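Local coordinates for neurogenic locus protein delta (Drosophila melanogaster, PDB 7ALK) that acts as a ligand for the Notch receptor and is needed to separate neural from epidermal cell lineages in the developing ectoderm, at residues 107-112 against 124-129; 4-9 against 154-159. All coordinates share one frame; numbering follows the deposited sequence.

Interaction 1. Residues 107-112 against 124-129; sequences IVEAWH and KLLIQR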
ATOM      1  N   ILE A 107      -4.291 -10.126 -10.380  1.00 19.55           N
ATOM      2  CA  ILE A 107      -5.466 -10.971 -10.559  1.00 19.60           C
ATOM      3  C   ILE A 107      -6.302 -10.891  -9.290  1.00 19.67           C
ATOM      4  O   ILE A 107      -5.777 -11.064  -8.184  1.00 18.36           O
ATOM      5  CB  ILE A 107      -5.088 -12.433 -10.861  1.00 21.04           C
ATOM      6  CG1 ILE A 107      -3.857 -12.502 -11.765  1.00 23.08           C
ATOM      7  CG2 ILE A 107      -6.259 -13.165 -11.496  1.00 24.85           C
ATOM      8  CD1 ILE A 107      -3.218 -13.873 -11.808  1.00 29.53           C
ATOM      9  N   VAL A 108      -7.596 -10.628  -9.450  1.00 20.06           N
ATOM     10  CA  VAL A 108      -8.535 -10.571  -8.335  1.00 19.98           C
ATOM     11  C   VAL A 108      -9.740 -11.426  -8.693  1.00 22.45           C
ATOM     12  O   VAL A 108     -10.422 -11.159  -9.691  1.00 22.34           O
ATOM     13  CB  VAL A 108      -8.969  -9.132  -8.010  1.00 19.64           C
ATOM     14  CG1 VAL A 108     -10.002  -9.133  -6.898  1.00 18.63           C
ATOM     15  CG2 VAL A 108      -7.767  -8.285  -7.622  1.00 19.07           C
ATOM     16  N   GLU A 109     -10.006 -12.448  -7.884  1.00 22.08           N
ATOM     17  CA  GLU A 109     -11.111 -13.369  -8.107  1.00 18.75           C
ATOM     18  C   GLU A 109     -12.092 -13.276  -6.947  1.00 17.92           C
ATOM     19  O   GLU A 109     -11.681 -13.258  -5.782  1.00 18.38           O
ATOM     20  CB  GLU A 109     -10.611 -14.809  -8.246  1.00 19.68           C
ATOM     21  CG  GLU A 109      -9.720 -15.066  -9.447  1.00 20.28           C
ATOM     22  CD  GLU A 109      -9.082 -16.443  -9.402  1.00 17.30           C
ATOM     23  OE1 GLU A 109      -8.896 -16.977  -8.288  1.00 13.39           O
ATOM     24  OE2 GLU A 109      -8.770 -16.994 -10.478  1.00 24.26           O
ATOM     25  N   ALA A 110     -13.380 -13.216  -7.269  1.00 16.14           N
ATOM     26  CA  ALA A 110     -14.445 -13.326  -6.282  1.00 16.67           C
ATOM     27  C   ALA A 110     -15.027 -14.730  -6.356  1.00 21.28           C
ATOM     28  O   ALA A 110     -15.412 -15.190  -7.436  1.00 23.71           O
ATOM     29  CB  ALA A 110     -15.534 -12.280  -6.525  1.00 19.13           C
ATOM     30  N   TRP A 111     -15.083 -15.410  -5.213  1.00 23.70           N
ATOM     31  CA  TRP A 111     -15.447 -16.819  -5.168  1.00 22.88           C
ATOM     32  C   TRP A 111     -16.602 -17.054  -4.208  1.00 22.81           C
ATOM     33  O   TRP A 111     -16.730 -16.381  -3.182  1.00 19.99           O
ATOM     34  CB  TRP A 111     -14.263 -17.691  -4.737  1.00 19.11           C
ATOM     35  CG  TRP A 111     -13.302 -17.997  -5.831  1.00 18.94           C
ATOM     36  CD1 TRP A 111     -12.339 -17.172  -6.328  1.00 18.20           C
ATOM     37  CD2 TRP A 111     -13.202 -19.222  -6.565  1.00 21.84           C
ATOM     38  NE1 TRP A 111     -11.644 -17.807  -7.328  1.00 21.94           N
ATOM     39  CE2 TRP A 111     -12.155 -19.068  -7.493  1.00 18.81           C
ATOM     40  CE3 TRP A 111     -13.897 -20.435  -6.526  1.00 22.91           C
ATOM     41  CZ2 TRP A 111     -11.787 -20.078  -8.377  1.00 20.28           C
ATOM     42  CZ3 TRP A 111     -13.529 -21.437  -7.404  1.00 24.00           C
ATOM     43  CH2 TRP A 111     -12.483 -21.254  -8.317  1.00 27.46           C
ATOM     44  N   HIS A 112     -17.442 -18.023  -4.558  1.00 21.13           N
ATOM     45  CA  HIS A 112     -18.435 -18.559  -3.642  1.00 20.98           C
ATOM     46  C   HIS A 112     -17.838 -19.741  -2.890  1.00 23.51           C
ATOM     47  O   HIS A 112     -16.997 -20.474  -3.418  1.00 20.53           O
ATOM     48  CB  HIS A 112     -19.694 -18.993  -4.393  1.00 26.02           C
ATOM     49  CG  HIS A 112     -20.644 -19.802  -3.564  1.00 25.21           C
ATOM     50  ND1 HIS A 112     -21.497 -19.235  -2.641  1.00 27.70           N
ATOM     51  CD2 HIS A 112     -20.872 -21.136  -3.514  1.00 21.74           C
ATOM     52  CE1 HIS A 112     -22.211 -20.183  -2.062  1.00 24.88           C
ATOM     53  NE2 HIS A 112     -21.850 -21.346  -2.575  1.00 22.23           N
ATOM     54  N   LYS A 124     -17.431 -24.754  -3.932  1.00 21.62           N
ATOM     55  CA  LYS A 124     -16.913 -23.468  -4.377  1.00 22.08           C
ATOM     56  C   LYS A 124     -17.248 -23.247  -5.845  1.00 20.22           C
ATOM     57  O   LYS A 124     -17.204 -24.179  -6.653  1.00 17.32           O
ATOM     58  CB  LYS A 124     -15.396 -23.379  -4.160  1.00 19.89           C
ATOM     59  CG  LYS A 124     -14.604 -24.441  -4.898  1.00 23.95           C
ATOM     60  CD  LYS A 124     -13.109 -24.256  -4.721  1.00 24.85           C
ATOM     61  CE  LYS A 124     -12.342 -25.231  -5.597  1.00 29.52           C
ATOM     62  NZ  LYS A 124     -10.884 -25.192  -5.325  1.00 29.19           N
ATOM     63  N   LEU A 125     -17.591 -22.003  -6.180  1.00 22.28           N
ATOM     64  CA  LEU A 125     -17.889 -21.601  -7.549  1.00 25.32           C
ATOM     65  C   LEU A 125     -17.285 -20.227  -7.799  1.00 30.18           C
ATOM     66  O   LEU A 125     -17.489 -19.306  -7.003  1.00 30.77           O
ATOM     67  CB  LEU A 125     -19.401 -21.566  -7.811  1.00 25.84           C
ATOM     68  CG  LEU A 125     -20.208 -22.847  -7.584  1.00 26.49           C
ATOM     69  CD1 LEU A 125     -21.696 -22.565  -7.705  1.00 27.98           C
ATOM     70  CD2 LEU A 125     -19.788 -23.928  -8.566  1.00 30.36           C
ATOM     71  N   LEU A 126     -16.546 -20.094  -8.899  1.00 27.13           N
ATOM     72  CA  LEU A 126     -15.932 -18.820  -9.254  1.00 23.20           C
ATOM     73  C   LEU A 126     -16.997 -17.838  -9.727  1.00 23.19           C
ATOM     74  O   LEU A 126     -17.702 -18.104 -10.704  1.00 25.60           O
ATOM     75  CB  LEU A 126     -14.878 -19.028 -10.339  1.00 28.82           C
ATOM     76  CG  LEU A 126     -14.346 -17.766 -11.027  1.00 27.33           C
ATOM     77  CD1 LEU A 126     -13.517 -16.926 -10.066  1.00 19.30           C
ATOM     78  CD2 LEU A 126     -13.539 -18.128 -12.265  1.00 25.01           C
ATOM     79  N   ILE A 127     -17.107 -16.702  -9.043  1.00 23.87           N
ATOM     80  CA  ILE A 127     -18.110 -15.697  -9.391  1.00 28.03           C
ATOM     81  C   ILE A 127     -17.599 -14.745 -10.466  1.00 29.49           C
ATOM     82  O   ILE A 127     -18.259 -14.533 -11.486  1.00 26.91           O
ATOM     83  CB  ILE A 127     -18.553 -14.925  -8.131  1.00 22.06           C
ATOM     84  CG1 ILE A 127     -18.749 -15.874  -6.950  1.00 21.93           C
ATOM     85  CG2 ILE A 127     -19.835 -14.162  -8.403  1.00 21.78           C
ATOM     86  CD1 ILE A 127     -19.010 -15.156  -5.647  1.00 21.17           C
ATOM     87  N   GLN A 128     -16.427 -14.150 -10.256  1.00 23.31           N
ATOM     88  CA  GLN A 128     -15.893 -13.176 -11.194  1.00 22.21           C
ATOM     89  C   GLN A 128     -14.375 -13.179 -11.115  1.00 21.34           C
ATOM     90  O   GLN A 128     -13.794 -13.444 -10.061  1.00 26.49           O
ATOM     91  CB  GLN A 128     -16.431 -11.767 -10.912  1.00 22.70           C
ATOM     92  CG  GLN A 128     -16.052 -10.733 -11.961  1.00 20.79           C
ATOM     93  CD  GLN A 128     -16.517  -9.337 -11.607  1.00 25.63           C
ATOM     94  OE1 GLN A 128     -17.375  -9.156 -10.744  1.00 25.94           O
ATOM     95  NE2 GLN A 128     -15.948  -8.340 -12.273  1.00 33.99           N
ATOM     96  N   ARG A 129     -13.739 -12.875 -12.246  1.00 21.58           N
ATOM     97  CA  ARG A 129     -12.290 -12.765 -12.340  1.00 22.82           C
ATOM     98  C   ARG A 129     -11.937 -11.502 -13.112  1.00 21.10           C
ATOM     99  O   ARG A 129     -12.519 -11.236 -14.168  1.00 23.20           O
ATOM    100  CB  ARG A 129     -11.683 -13.989 -13.031  1.00 22.15           C
ATOM    101  CG  ARG A 129     -10.177 -13.916 -13.213  1.00 25.35           C
ATOM    102  CD  ARG A 129      -9.697 -14.980 -14.180  1.00 30.17           C
ATOM    103  NE  ARG A 129     -10.155 -16.306 -13.787  1.00 30.26           N
ATOM    104  CZ  ARG A 129      -9.391 -17.216 -13.200  1.00 32.34           C
ATOM    105  NH1 ARG A 129      -8.115 -16.982 -12.938  1.00 39.46           N
ATOM    106  NH2 ARG A 129      -9.920 -18.389 -12.864  1.00 28.96           N
TER

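Interaction 2. Residues 4-9 against 154-159; sequences FELRLK and LEYDFR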
ATOM      1  N   PHE A   4       2.555  -2.318  -1.992  1.00 15.79           N
ATOM      2  CA  PHE A   4       1.421  -2.196  -2.899  1.00 15.02           C
ATOM      3  C   PHE A   4       0.151  -2.506  -2.118  1.00 17.40           C
ATOM      4  O   PHE A   4      -0.017  -3.625  -1.622  1.00 15.90           O
ATOM      5  CB  PHE A   4       1.567  -3.141  -4.095  1.00 17.53           C
ATOM      6  CG  PHE A   4       0.459  -3.027  -5.114  1.00 17.66           C
ATOM      7  CD1 PHE A   4      -0.743  -3.693  -4.938  1.00 17.86           C
ATOM      8  CD2 PHE A   4       0.632  -2.272  -6.260  1.00 19.06           C
ATOM      9  CE1 PHE A   4      -1.754  -3.588  -5.876  1.00 19.97           C
ATOM     10  CE2 PHE A   4      -0.375  -2.166  -7.202  1.00 16.40           C
ATOM     11  CZ  PHE A   4      -1.569  -2.826  -7.008  1.00 16.75           C
ATOM     12  N   GLU A   5      -0.735  -1.519  -2.007  1.00 18.71           N
ATOM     13  CA  GLU A   5      -1.979  -1.655  -1.261  1.00 18.08           C
ATOM     14  C   GLU A   5      -3.154  -1.742  -2.224  1.00 22.76           C
ATOM     15  O   GLU A   5      -3.315  -0.879  -3.094  1.00 28.01           O
ATOM     16  CB  GLU A   5      -2.181  -0.478  -0.304  1.00 20.45           C
ATOM     17  CG  GLU A   5      -1.228  -0.458   0.878  1.00 27.36           C
ATOM     18  CD  GLU A   5      -1.306   0.835   1.667  1.00 32.23           C
ATOM     19  OE1 GLU A   5      -1.638   1.880   1.069  1.00 34.27           O
ATOM     20  OE2 GLU A   5      -1.038   0.804   2.887  1.00 30.62           O
ATOM     21  N   LEU A   6      -3.971  -2.781  -2.064  1.00 19.61           N
ATOM     22  CA  LEU A   6      -5.216  -2.933  -2.806  1.00 21.21           C
ATOM     23  C   LEU A   6      -6.364  -2.934  -1.807  1.00 26.18           C
ATOM     24  O   LEU A   6      -6.466  -3.842  -0.976  1.00 28.84           O
ATOM     25  CB  LEU A   6      -5.220  -4.218  -3.635  1.00 21.27           C
ATOM     26  CG  LEU A   6      -6.575  -4.629  -4.220  1.00 21.91           C
ATOM     27  CD1 LEU A   6      -7.123  -3.546  -5.135  1.00 23.77           C
ATOM     28  CD2 LEU A   6      -6.468  -5.947  -4.963  1.00 18.34           C
ATOM     29  N   ARG A   7      -7.220  -1.917  -1.886  1.00 24.14           N
ATOM     30  CA  ARG A   7      -8.330  -1.745  -0.954  1.00 25.97           C
ATOM     31  C   ARG A   7      -9.636  -2.039  -1.680  1.00 24.80           C
ATOM     32  O   ARG A   7     -10.073  -1.253  -2.527  1.00 28.62           O
ATOM     33  CB  ARG A   7      -8.338  -0.336  -0.365  1.00 27.70           C
ATOM     34  CG  ARG A   7      -9.548  -0.047   0.510  1.00 30.87           C
ATOM     35  CD  ARG A   7      -9.445   1.319   1.168  1.00 33.59           C
ATOM     36  NE  ARG A   7      -9.404   2.397   0.188  1.00 29.87           N
ATOM     37  CZ  ARG A   7      -9.168   3.668   0.485  1.00 29.59           C
ATOM     38  NH1 ARG A   7      -8.944   4.057   1.730  1.00 37.66           N
ATOM     39  NH2 ARG A   7      -9.155   4.572  -0.491  1.00 28.45           N
ATOM     40  N   LEU A   8     -10.256  -3.166  -1.347  1.00 22.40           N
ATOM     41  CA  LEU A   8     -11.567  -3.486  -1.889  1.00 22.24           C
ATOM     42  C   LEU A   8     -12.631  -2.632  -1.213  1.00 25.02           C
ATOM     43  O   LEU A   8     -12.597  -2.417   0.002  1.00 31.12           O
ATOM     44  CB  LEU A   8     -11.874  -4.969  -1.690  1.00 22.04           C
ATOM     45  CG  LEU A   8     -10.738  -5.945  -1.998  1.00 20.41           C
ATOM     46  CD1 LEU A   8     -11.044  -7.315  -1.417  1.00 18.16           C
ATOM     47  CD2 LEU A   8     -10.500  -6.036  -3.495  1.00 22.10           C
ATOM     48  N   LYS A   9     -13.582  -2.140  -2.005  1.00 26.35           N
ATOM     49  CA  LYS A   9     -14.634  -1.272  -1.493  1.00 27.99           C
ATOM     50  C   LYS A   9     -16.007  -1.932  -1.544  1.00 27.88           C
ATOM     51  O   LYS A   9     -16.623  -2.150  -0.497  1.00 30.85           O
ATOM     52  CB  LYS A   9     -14.647   0.059  -2.259  1.00 31.91           C
ATOM     53  CG  LYS A   9     -13.346   0.840  -2.148  1.00 29.56           C
ATOM     54  CD  LYS A   9     -13.537   2.304  -2.516  1.00 34.09           C
ATOM     55  CE  LYS A   9     -13.994   2.462  -3.955  1.00 36.83           C
ATOM     56  NZ  LYS A   9     -14.203   3.891  -4.319  1.00 44.57           N
ATOM     57  N   LEU A 154     -17.178  -5.253  -9.005  1.00 35.21           N
ATOM     58  CA  LEU A 154     -16.219  -5.116  -7.914  1.00 29.70           C
ATOM     59  C   LEU A 154     -15.516  -3.773  -8.036  1.00 28.91           C
ATOM     60  O   LEU A 154     -14.933  -3.466  -9.081  1.00 31.87           O
ATOM     61  CB  LEU A 154     -15.201  -6.259  -7.928  1.00 28.07           C
ATOM     62  CG  LEU A 154     -14.086  -6.161  -6.886  1.00 25.73           C
ATOM     63  CD1 LEU A 154     -14.668  -6.023  -5.489  1.00 28.49           C
ATOM     64  CD2 LEU A 154     -13.178  -7.373  -6.966  1.00 21.81           C
ATOM     65  N   GLU A 155     -15.567  -2.982  -6.969  1.00 26.45           N
ATOM     66  CA  GLU A 155     -14.937  -1.671  -6.919  1.00 31.25           C
ATOM     67  C   GLU A 155     -13.764  -1.709  -5.947  1.00 31.02           C
ATOM     68  O   GLU A 155     -13.865  -2.290  -4.862  1.00 29.33           O
ATOM     69  CB  GLU A 155     -15.944  -0.597  -6.498  1.00 28.83           C
ATOM     70  CG  GLU A 155     -15.474   0.828  -6.726  1.00 32.86           C
ATOM     71  CD  GLU A 155     -16.561   1.849  -6.450  1.00 39.02           C
ATOM     72  OE1 GLU A 155     -17.734   1.444  -6.305  1.00 39.25           O
ATOM     73  OE2 GLU A 155     -16.240   3.055  -6.376  1.00 34.27           O
ATOM     74  N   TYR A 156     -12.654  -1.084  -6.336  1.00 30.19           N
ATOM     75  CA  TYR A 156     -11.422  -1.188  -5.568  1.00 26.05           C
ATOM     76  C   TYR A 156     -10.547   0.030  -5.826  1.00 27.35           C
ATOM     77  O   TYR A 156     -10.699   0.730  -6.830  1.00 29.20           O
ATOM     78  CB  TYR A 156     -10.647  -2.465  -5.922  1.00 23.38           C
ATOM     79  CG  TYR A 156     -10.344  -2.589  -7.399  1.00 31.46           C
ATOM     80  CD1 TYR A 156     -11.291  -3.084  -8.286  1.00 33.25           C
ATOM     81  CD2 TYR A 156      -9.112  -2.195  -7.910  1.00 30.98           C
ATOM     82  CE1 TYR A 156     -11.021  -3.190  -9.636  1.00 34.02           C
ATOM     83  CE2 TYR A 156      -8.832  -2.298  -9.259  1.00 30.28           C
ATOM     84  CZ  TYR A 156      -9.790  -2.797 -10.117  1.00 32.60           C
ATOM     85  OH  TYR A 156      -9.519  -2.902 -11.461  1.00 41.69           O
ATOM     86  N   ASP A 157      -9.624   0.270  -4.896  1.00 26.68           N
ATOM     87  CA  ASP A 157      -8.572   1.263  -5.045  1.00 27.52           C
ATOM     88  C   ASP A 157      -7.217   0.577  -4.914  1.00 26.87           C
ATOM     89  O   ASP A 157      -7.075  -0.408  -4.183  1.00 28.56           O
ATOM     90  CB  ASP A 157      -8.683   2.380  -3.995  1.00 27.96           C
ATOM     91  CG  ASP A 157     -10.064   3.000  -3.942  1.00 30.28           C
ATOM     92  OD1 ASP A 157     -10.805   2.906  -4.941  1.00 33.28           O
ATOM     93  OD2 ASP A 157     -10.409   3.588  -2.894  1.00 29.26           O
ATOM     94  N   PHE A 158      -6.221   1.103  -5.623  1.00 27.76           N
ATOM     95  CA  PHE A 158      -4.884   0.525  -5.583  1.00 27.41           C
ATOM     96  C   PHE A 158      -3.849   1.633  -5.705  1.00 26.54           C
ATOM     97  O   PHE A 158      -4.068   2.632  -6.395  1.00 24.71           O
ATOM     98  CB  PHE A 158      -4.680  -0.517  -6.691  1.00 23.70           C
ATOM     99  CG  PHE A 158      -4.847   0.030  -8.083  1.00 25.95           C
ATOM    100  CD1 PHE A 158      -6.104   0.147  -8.652  1.00 30.26           C
ATOM    101  CD2 PHE A 158      -3.743   0.418  -8.825  1.00 21.30           C
ATOM    102  CE1 PHE A 158      -6.258   0.647  -9.932  1.00 31.31           C
ATOM    103  CE2 PHE A 158      -3.890   0.918 -10.106  1.00 22.03           C
ATOM    104  CZ  PHE A 158      -5.148   1.033 -10.659  1.00 24.46           C
ATOM    105  N   ARG A 159      -2.715   1.441  -5.031  1.00 21.89           N
ATOM    106  CA  ARG A 159      -1.623   2.403  -5.079  1.00 23.15           C
ATOM    107  C   ARG A 159      -0.357   1.744  -4.553  1.00 21.97           C
ATOM    108  O   ARG A 159      -0.392   0.661  -3.962  1.00 16.23           O
ATOM    109  CB  ARG A 159      -1.941   3.659  -4.265  1.00 21.31           C
ATOM    110  CG  ARG A 159      -1.871   3.441  -2.764  1.00 22.43           C
ATOM    111  CD  ARG A 159      -2.147   4.722  -2.002  1.00 23.31           C
ATOM    112  NE  ARG A 159      -1.995   4.534  -0.565  1.00 22.76           N
ATOM    113  CZ  ARG A 159      -2.263   5.462   0.343  1.00 25.10           C
ATOM    114  NH1 ARG A 159      -2.696   6.663  -0.003  1.00 28.99           N
ATOM    115  NH2 ARG A 159      -2.088   5.180   1.631  1.00 26.84           N
TER

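Interaction 1. Residues 107-112 against 124-129
The indole of W111 lies over L126: L126 CB sits 3.7 Å from the centroid of the six-membered ring and 8° off its normal, a CH-pi contact, while L126 CD1 reaches the pyrrole side of the same face. W111 CG stands anti to its own carbonyl carbon (chi1 -81°), which swings the ring across the partner strand, and the aliphatic chain of K124 runs alongside, CD 3.9 Å from W111 CZ3. On the same face of the sheet, W111 NE1 donates to E109 OE1 at 3.0 Å, meeting the oxygen from above the carboxylate plane. That carboxylate also pairs with R129 in a salt bridge, though the place of E109 OE2 is doubtful. A leucine in place of W111 would probably leave L126 partly uncovered and E109 OE1 without its indole donor. The backbone carries a classic beta bulge: A110 O accepts from both I127 N (2.8 Å) and Q128 N (3.2 Å). I127 turns CD1 against the backbone of W111 and H112. The strands form a beta hairpin at one edge of the four-stranded sheet; strand 40-48 flanks 103-113 on its other side, and F11 of strand 3-12 packs against A110, I127 and Q128.

Interaction 2. Residues 4-9 against 154-159
An antiparallel strand pair within the C2-like domain, a beta-sandwich at the N terminus of this Notch ligand, brings together 4-9 and 154-159, some 145 residues apart in sequence. E5 with R159 and R7 with D157 are hydrogen-bonded pairs, and K9 N adds a bond to E155 O; L6 with F158 and L8 with Y156 are non-hydrogen-bonded pairs. The two faces differ sharply. On the one bearing L6, L8, Y156 and F158, the contacts are apolar: L6 CD1 approaches Y156 CD2 obliquely at 3.7 Å, and F4 CZ meets F158 CB at 3.9 Å. L6 also packs on L106 of the opposing sheet, and Y156 touches an N-acetylglucosamine of an attached glycan. The other face carries charges in cross-strand pairs. D157 stands between two cations, its OD2 taking R7 NH2 through the anti lone pair at 2.9 Å and its OD1 lying 3.6 Å from K9 NZ; OD1 also has T144 as a hydrogen-bond partner. K9 bends at chi3 (-62°), carrying its ammonium between D157 and E155, where NZ meets E155 OE2 at 3.0 Å from above the carboxylate plane. W142 adds a cation-pi contact to R7. Farther along, R159 and E5 lie side by side with their planes 12° apart, and R159 NE donates at 3.1 Å to E5 OE1, nearly along the C-O axis of the carboxylate.

Overall arrangement
Interactions 1 and 2 belong to the two opposed sheets of the C2-like domain, and their centres are 16 Å apart. They meet in the apolar interior through V108, whose CG1 lies 3.6 Å from L154 CD2 and whose CG2 lies 3.8 Å from L6 CD2. Along the chain, the hairpin of interaction 1 is nested inside the long connection that interaction 2 closes, so strands 3-12 and 153-161 are paired on one sheet while the hairpin edges the other. In interaction 2 the side chain of Y156 is about 4 Å from a bound NAG (N-acetylglucosamine). In interaction 1 the side chain of W111 is about 10 Å from a bound NAG, too far for contact.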